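Local coordinates for protein acylneuraminate lyase (Mycoplasma synoviae, PDB 4N4P) that belongs to the dihydrodipicolinate synthetase family and folds as a TIM barrel, with four protein chains in its assembly, at residues S150-G155 with M180-D185; N162-K167 with D185-F190. All coordinates share one frame; numbering follows the deposited sequence.

Interaction 1: residues S150-G155 with M180-D185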
loop_
_atom_site.group_PDB
_atom_site.type_symbol
_atom_site.label_atom_id
_atom_site.label_comp_id
_atom_site.label_asym_id
_atom_site.label_seq_id
_atom_site.Cartn_x
_atom_site.Cartn_y
_atom_site.Cartn_z
ATOM N N SER A 150 14.429 -1.527 -9.740
ATOM C CA SER A 150 15.689 -0.893 -9.375
ATOM C C SER A 150 16.141 0.059 -10.481
ATOM O O SER A 150 15.733 -0.081 -11.646
ATOM C CB SER A 150 16.769 -1.943 -9.091
ATOM O OG SER A 150 17.438 -2.318 -10.277
ATOM N N THR A 151 16.973 1.027 -10.107
ATOM C CA THR A 151 17.582 1.943 -11.064
ATOM C C THR A 151 18.371 1.184 -12.130
ATOM O O THR A 151 18.315 1.529 -13.319
ATOM C CB THR A 151 18.498 2.956 -10.353
ATOM O OG1 THR A 151 17.785 3.534 -9.257
ATOM C CG2 THR A 151 18.924 4.072 -11.312
ATOM N N ASP A 152 19.092 0.148 -11.700
ATOM C CA ASP A 152 19.926 -0.641 -12.605
ATOM C C ASP A 152 19.092 -1.479 -13.572
ATOM O O ASP A 152 19.454 -1.635 -14.742
ATOM C CB ASP A 152 20.908 -1.529 -11.822
ATOM C CG ASP A 152 22.052 -0.736 -11.183
ATOM O OD1 ASP A 152 22.247 0.459 -11.505
ATOM O OD2 ASP A 152 22.773 -1.323 -10.350
ATOM N N GLN A 153 17.967 -1.996 -13.088
ATOM C CA GLN A 153 17.107 -2.863 -13.883
ATOM C C GLN A 153 16.420 -2.042 -14.975
ATOM O O GLN A 153 16.244 -2.506 -16.101
ATOM C CB GLN A 153 16.059 -3.492 -12.973
ATOM C CG GLN A 153 15.649 -4.907 -13.326
ATOM C CD GLN A 153 14.620 -5.450 -12.345
ATOM O OE1 GLN A 153 14.565 -5.024 -11.181
ATOM N NE2 GLN A 153 13.800 -6.391 -12.804
ATOM N N PHE A 154 16.047 -0.805 -14.637
ATOM C CA PHE A 154 15.427 0.082 -15.600
ATOM C C PHE A 154 16.400 0.449 -16.721
ATOM O O PHE A 154 15.996 0.668 -17.859
ATOM C CB PHE A 154 14.890 1.328 -14.904
ATOM C CG PHE A 154 14.003 2.145 -15.759
ATOM C CD1 PHE A 154 12.748 1.672 -16.133
ATOM C CD2 PHE A 154 14.409 3.387 -16.195
ATOM C CE1 PHE A 154 11.915 2.437 -16.933
ATOM C CE2 PHE A 154 13.568 4.173 -16.999
ATOM C CZ PHE A 154 12.325 3.697 -17.362
ATOM N N GLY A 155 17.689 0.478 -16.390
ATOM C CA GLY A 155 18.732 0.779 -17.361
ATOM C C GLY A 155 18.835 -0.240 -18.463
ATOM O O GLY A 155 19.232 0.095 -19.581
ATOM N N MET A 180 18.519 10.303 -12.974
ATOM C CA MET A 180 19.268 11.423 -13.519
ATOM C C MET A 180 20.755 11.272 -13.201
ATOM O O MET A 180 21.602 11.623 -14.027
ATOM C CB MET A 180 18.727 12.751 -12.972
ATOM C CG MET A 180 17.335 13.106 -13.519
ATOM S SD MET A 180 17.240 13.307 -15.304
ATOM C CE MET A 180 18.063 14.873 -15.491
ATOM N N SER A 181 21.065 10.761 -12.014
ATOM C CA SER A 181 22.454 10.542 -11.619
ATOM C C SER A 181 23.093 9.459 -12.506
ATOM O O SER A 181 24.214 9.634 -12.995
ATOM C CB SER A 181 22.537 10.124 -10.148
ATOM O OG SER A 181 23.902 9.991 -9.764
ATOM N N LYS A 182 22.364 8.372 -12.729
ATOM C CA LYS A 182 22.940 7.181 -13.383
ATOM C C LYS A 182 22.985 7.306 -14.906
ATOM O O LYS A 182 23.894 6.745 -15.564
ATOM C CB LYS A 182 22.218 5.911 -12.927
ATOM C CG LYS A 182 22.779 4.594 -13.485
ATOM C CD LYS A 182 24.053 4.129 -12.735
ATOM C CE LYS A 182 24.462 2.719 -13.181
ATOM N NZ LYS A 182 25.812 2.339 -12.657
ATOM N N TYR A 183 22.032 8.045 -15.471
ATOM C CA TYR A 183 21.860 8.065 -16.933
ATOM C C TYR A 183 21.898 9.488 -17.509
ATOM O O TYR A 183 20.923 9.949 -18.098
ATOM C CB TYR A 183 20.559 7.331 -17.332
ATOM C CG TYR A 183 20.496 5.913 -16.789
ATOM C CD1 TYR A 183 21.252 4.875 -17.374
ATOM C CD2 TYR A 183 19.701 5.608 -15.686
ATOM C CE1 TYR A 183 21.207 3.574 -16.843
ATOM C CE2 TYR A 183 19.645 4.329 -15.162
ATOM C CZ TYR A 183 20.404 3.318 -15.748
ATOM O OH TYR A 183 20.338 2.048 -15.208
ATOM N N PRO A 184 23.034 10.182 -17.367
ATOM C CA PRO A 184 23.093 11.581 -17.811
ATOM C C PRO A 184 22.920 11.777 -19.323
ATOM O O PRO A 184 22.537 12.866 -19.751
ATOM C CB PRO A 184 24.502 12.030 -17.376
ATOM C CG PRO A 184 25.299 10.750 -17.326
ATOM C CD PRO A 184 24.328 9.715 -16.823
ATOM N N ASP A 185 23.181 10.748 -20.126
ATOM C CA ASP A 185 22.990 10.896 -21.578
ATOM C C ASP A 185 21.690 10.279 -22.100
ATOM O O ASP A 185 21.514 10.083 -23.312
ATOM C CB ASP A 185 24.215 10.389 -22.359
ATOM C CG ASP A 185 24.385 11.091 -23.726
ATOM O OD1 ASP A 185 25.268 10.643 -24.495
ATOM O OD2 ASP A 185 23.658 12.091 -24.037
#

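Interaction 2: residues N162-K167 with D185-F190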
loop_
_atom_site.group_PDB
_atom_site.type_symbol
_atom_site.label_atom_id
_atom_site.label_comp_id
_atom_site.label_asym_id
_atom_site.label_seq_id
_atom_site.Cartn_x
_atom_site.Cartn_y
_atom_site.Cartn_z
ATOM N N ASN A 162 17.334 2.093 -30.112
ATOM C CA ASN A 162 16.480 3.258 -30.413
ATOM C C ASN A 162 15.859 3.940 -29.196
ATOM O O ASN A 162 15.256 5.005 -29.345
ATOM C CB ASN A 162 15.361 2.961 -31.438
ATOM C CG ASN A 162 15.893 2.550 -32.796
ATOM O OD1 ASN A 162 16.863 3.127 -33.305
ATOM N ND2 ASN A 162 15.237 1.560 -33.410
ATOM N N VAL A 163 16.005 3.349 -28.013
ATOM C CA VAL A 163 15.498 4.001 -26.798
ATOM C C VAL A 163 16.423 5.155 -26.413
ATOM O O VAL A 163 17.631 4.946 -26.187
ATOM C CB VAL A 163 15.324 3.036 -25.610
ATOM C CG1 VAL A 163 14.932 3.813 -24.349
ATOM C CG2 VAL A 163 14.243 1.959 -25.920
ATOM N N ILE A 164 15.876 6.364 -26.351
ATOM C CA ILE A 164 16.734 7.518 -25.999
ATOM C C ILE A 164 16.526 7.970 -24.551
ATOM O O ILE A 164 17.280 8.815 -24.031
ATOM C CB ILE A 164 16.555 8.717 -26.974
ATOM C CG1 ILE A 164 15.080 9.194 -26.978
ATOM C CG2 ILE A 164 17.049 8.345 -28.380
ATOM C CD1 ILE A 164 14.911 10.607 -27.594
ATOM N N GLY A 165 15.535 7.379 -23.880
ATOM C CA GLY A 165 15.207 7.820 -22.511
ATOM C C GLY A 165 13.815 7.360 -22.109
ATOM O O GLY A 165 13.321 6.364 -22.607
ATOM N N SER A 166 13.175 8.107 -21.223
ATOM C CA SER A 166 11.940 7.640 -20.642
ATOM C C SER A 166 11.048 8.826 -20.366
ATOM O O SER A 166 11.557 9.925 -20.096
ATOM C CB SER A 166 12.279 6.910 -19.326
ATOM O OG SER A 166 11.128 6.707 -18.500
ATOM N N LYS A 167 9.732 8.592 -20.425
ATOM C CA LYS A 167 8.746 9.516 -19.910
ATOM C C LYS A 167 8.538 9.123 -18.445
ATOM O O LYS A 167 8.084 8.004 -18.158
ATOM C CB LYS A 167 7.452 9.406 -20.713
ATOM C CG LYS A 167 6.343 10.296 -20.200
ATOM C CD LYS A 167 5.251 10.358 -21.243
ATOM C CE LYS A 167 4.065 11.126 -20.747
ATOM N NZ LYS A 167 3.217 10.243 -19.925
ATOM N N ASP A 185 23.181 10.748 -20.126
ATOM C CA ASP A 185 22.990 10.896 -21.578
ATOM C C ASP A 185 21.690 10.279 -22.100
ATOM O O ASP A 185 21.514 10.083 -23.312
ATOM C CB ASP A 185 24.215 10.389 -22.359
ATOM C CG ASP A 185 24.385 11.091 -23.726
ATOM O OD1 ASP A 185 25.268 10.643 -24.495
ATOM O OD2 ASP A 185 23.658 12.091 -24.037
ATOM N N LYS A 186 20.786 9.944 -21.180
ATOM C CA LYS A 186 19.457 9.550 -21.585
ATOM C C LYS A 186 18.547 10.754 -21.340
ATOM O O LYS A 186 18.834 11.604 -20.475
ATOM C CB LYS A 186 18.952 8.302 -20.842
ATOM C CG LYS A 186 19.714 7.010 -21.174
ATOM C CD LYS A 186 19.399 6.500 -22.587
ATOM C CE LYS A 186 20.322 5.332 -22.933
ATOM N NZ LYS A 186 20.084 4.731 -24.279
ATOM N N LEU A 187 17.489 10.844 -22.134
ATOM C CA LEU A 187 16.550 11.940 -22.044
ATOM C C LEU A 187 15.389 11.541 -21.141
ATOM O O LEU A 187 14.758 10.530 -21.372
ATOM C CB LEU A 187 16.030 12.313 -23.429
ATOM C CG LEU A 187 14.917 13.377 -23.496
ATOM C CD1 LEU A 187 15.447 14.744 -22.996
ATOM C CD2 LEU A 187 14.435 13.486 -24.907
ATOM N N PHE A 188 15.102 12.343 -20.123
ATOM C CA PHE A 188 13.977 12.042 -19.243
ATOM C C PHE A 188 12.997 13.188 -19.389
ATOM O O PHE A 188 13.318 14.320 -19.036
ATOM C CB PHE A 188 14.445 11.862 -17.773
ATOM C CG PHE A 188 15.245 10.622 -17.566
ATOM C CD1 PHE A 188 14.610 9.409 -17.286
ATOM C CD2 PHE A 188 16.630 10.639 -17.700
ATOM C CE1 PHE A 188 15.349 8.230 -17.127
ATOM C CE2 PHE A 188 17.379 9.477 -17.548
ATOM C CZ PHE A 188 16.743 8.267 -17.256
ATOM N N MET A 189 11.818 12.886 -19.937
ATOM C CA MET A 189 10.748 13.849 -20.060
ATOM C C MET A 189 9.917 13.781 -18.765
ATOM O O MET A 189 9.421 12.711 -18.402
ATOM C CB MET A 189 9.926 13.559 -21.323
ATOM C CG MET A 189 10.748 13.733 -22.631
ATOM S SD MET A 189 11.325 15.425 -22.904
ATOM C CE MET A 189 9.843 16.256 -23.472
ATOM N N PHE A 190 9.827 14.893 -18.040
ATOM C CA PHE A 190 9.221 14.877 -16.701
ATOM C C PHE A 190 7.687 15.059 -16.809
ATOM O O PHE A 190 7.213 16.046 -17.363
ATOM C CB PHE A 190 9.864 15.955 -15.835
ATOM C CG PHE A 190 9.542 15.830 -14.385
ATOM C CD1 PHE A 190 10.250 14.937 -13.575
ATOM C CD2 PHE A 190 8.512 16.579 -13.825
ATOM C CE1 PHE A 190 9.936 14.801 -12.222
ATOM C CE2 PHE A 190 8.200 16.473 -12.465
ATOM C CZ PHE A 190 8.902 15.585 -11.663
HETATM O O HOH W 1 19.754 8.917 -25.129
#

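Interaction 1: residues S150-G155 with M180-D185
The two backbones keep apart, Thr151 CA lying 7.8 Å from Lys182 CA and Gly155 CA 7.9 Å from Tyr183 CA, which leaves side chains, Tyr183 above all, to reach across to the other helix. The contact joins neighbouring helices of the outer layer of a TIM barrel: the first turn of helix 151-158 meets the last turn of helix 173-182 and the residue that leaves it, Tyr183. That tyrosine makes the main connection. Its CG stands beside the backbone N and anti to the carbonyl carbon (chi1 -55°), and the ring reaches across until OH donates to Thr151 O at 2.8 Å. The acceptor sits at the ring edge, near the ring plane, whereas the hydroxyl approaches from above the carbonyl plane, with a C=O...OH angle of 131°. The same carbonyl also accepts the weak helical bond from Gly155 N, so the tyrosine adds a second donor to it. Because Gly155 has no side chain, Tyr183 OH can come within 3.0 Å of Gly155 CA; the hydroxyl is near Gly155 N as well, but the angle there is too poor for a bond. Thr151 contributes its methyl branch: CG2, anti to the backbone N, passes alongside the ring with CE2 of Tyr183 at 3.9 Å, and it also touches Lys182 CB. Within the second segment, Lys182 CG lies over one face of the Tyr183 ring, nearer its margin than its centre. At the start of helix 151-158, Ser150 is the N-cap, its OG accepting from Gln153 N. Near the exposed margin, Lys182 bends at chi2 and crosses Asp152 at about a right angle; Asp152 OD1 lies 3.6 Å from Lys182 CE but 4.2 Å from Lys182 NZ, too long for a salt bridge.

Interaction 2: residues N162-K167 with D185-F190
Ile164 and Leu187 run alongside each other in the same direction, meeting through their methyl ends, CD1 of Ile164 and CD2 of Leu187, at 4.0 Å. Lys186 instead bends back over the neighbouring backbone: the turn at chi2 (-72°) lays CD 3.5 Å from Ile164 O, after which the extended end carries NZ to Val163 O at 3.1 Å. This ammonium also donates to Leu158 O, so two carbonyls hold it. Ile164 O likewise has two partners, accepting a nearly straight bond (173°) from Leu187 N at 2.8 Å and another from a water that donates as well to Asp185 O. These strands, 163-168 and 187-190, are the parallel pair of a beta-alpha-beta unit in the barrel wall, with helix 173-182 as the crossover. Ser166 N to Leu187 O and Met189 N to Ser166 O continue the ladder, and Gly165 CA comes within 3.0 Å of Leu187 O in a CA-H...O contact. Ser166 and Phe188 share one face of the sheet, where Ser166 CB lies 4.0 Å from Phe188 CD1, approaching the ring obliquely; Ser166 OG is bonded to Ile138 O, while Phe188 packs on helix 173-182. On the opposite face are Leu187, Lys167, whose NZ bonds to Tyr139 OH, and Met189, folded at chi2 and chi3, which turns the thioether away from strand 163-168.

Interactions 1 and 2 lie in successive layers of the barrel, the outer helices and the strand wall beneath them, their centres about 10 Å apart. Their segments alternate along the chain, helix 151-158 leading to strand 163-168 and helix 173-182 to strand 187-190, with Asp185 common to both contacts. Direct packing ties the layers together. Phe154 CZ lies 3.4 Å from Ser166 OG, joining the first helix to the first strand. Phe188 receives two contacts from the end of helix 173-182 and the residue that follows it, Met180 SD at 3.6 Å from its CD2 and Tyr183 O at 3.6 Å from its CE2.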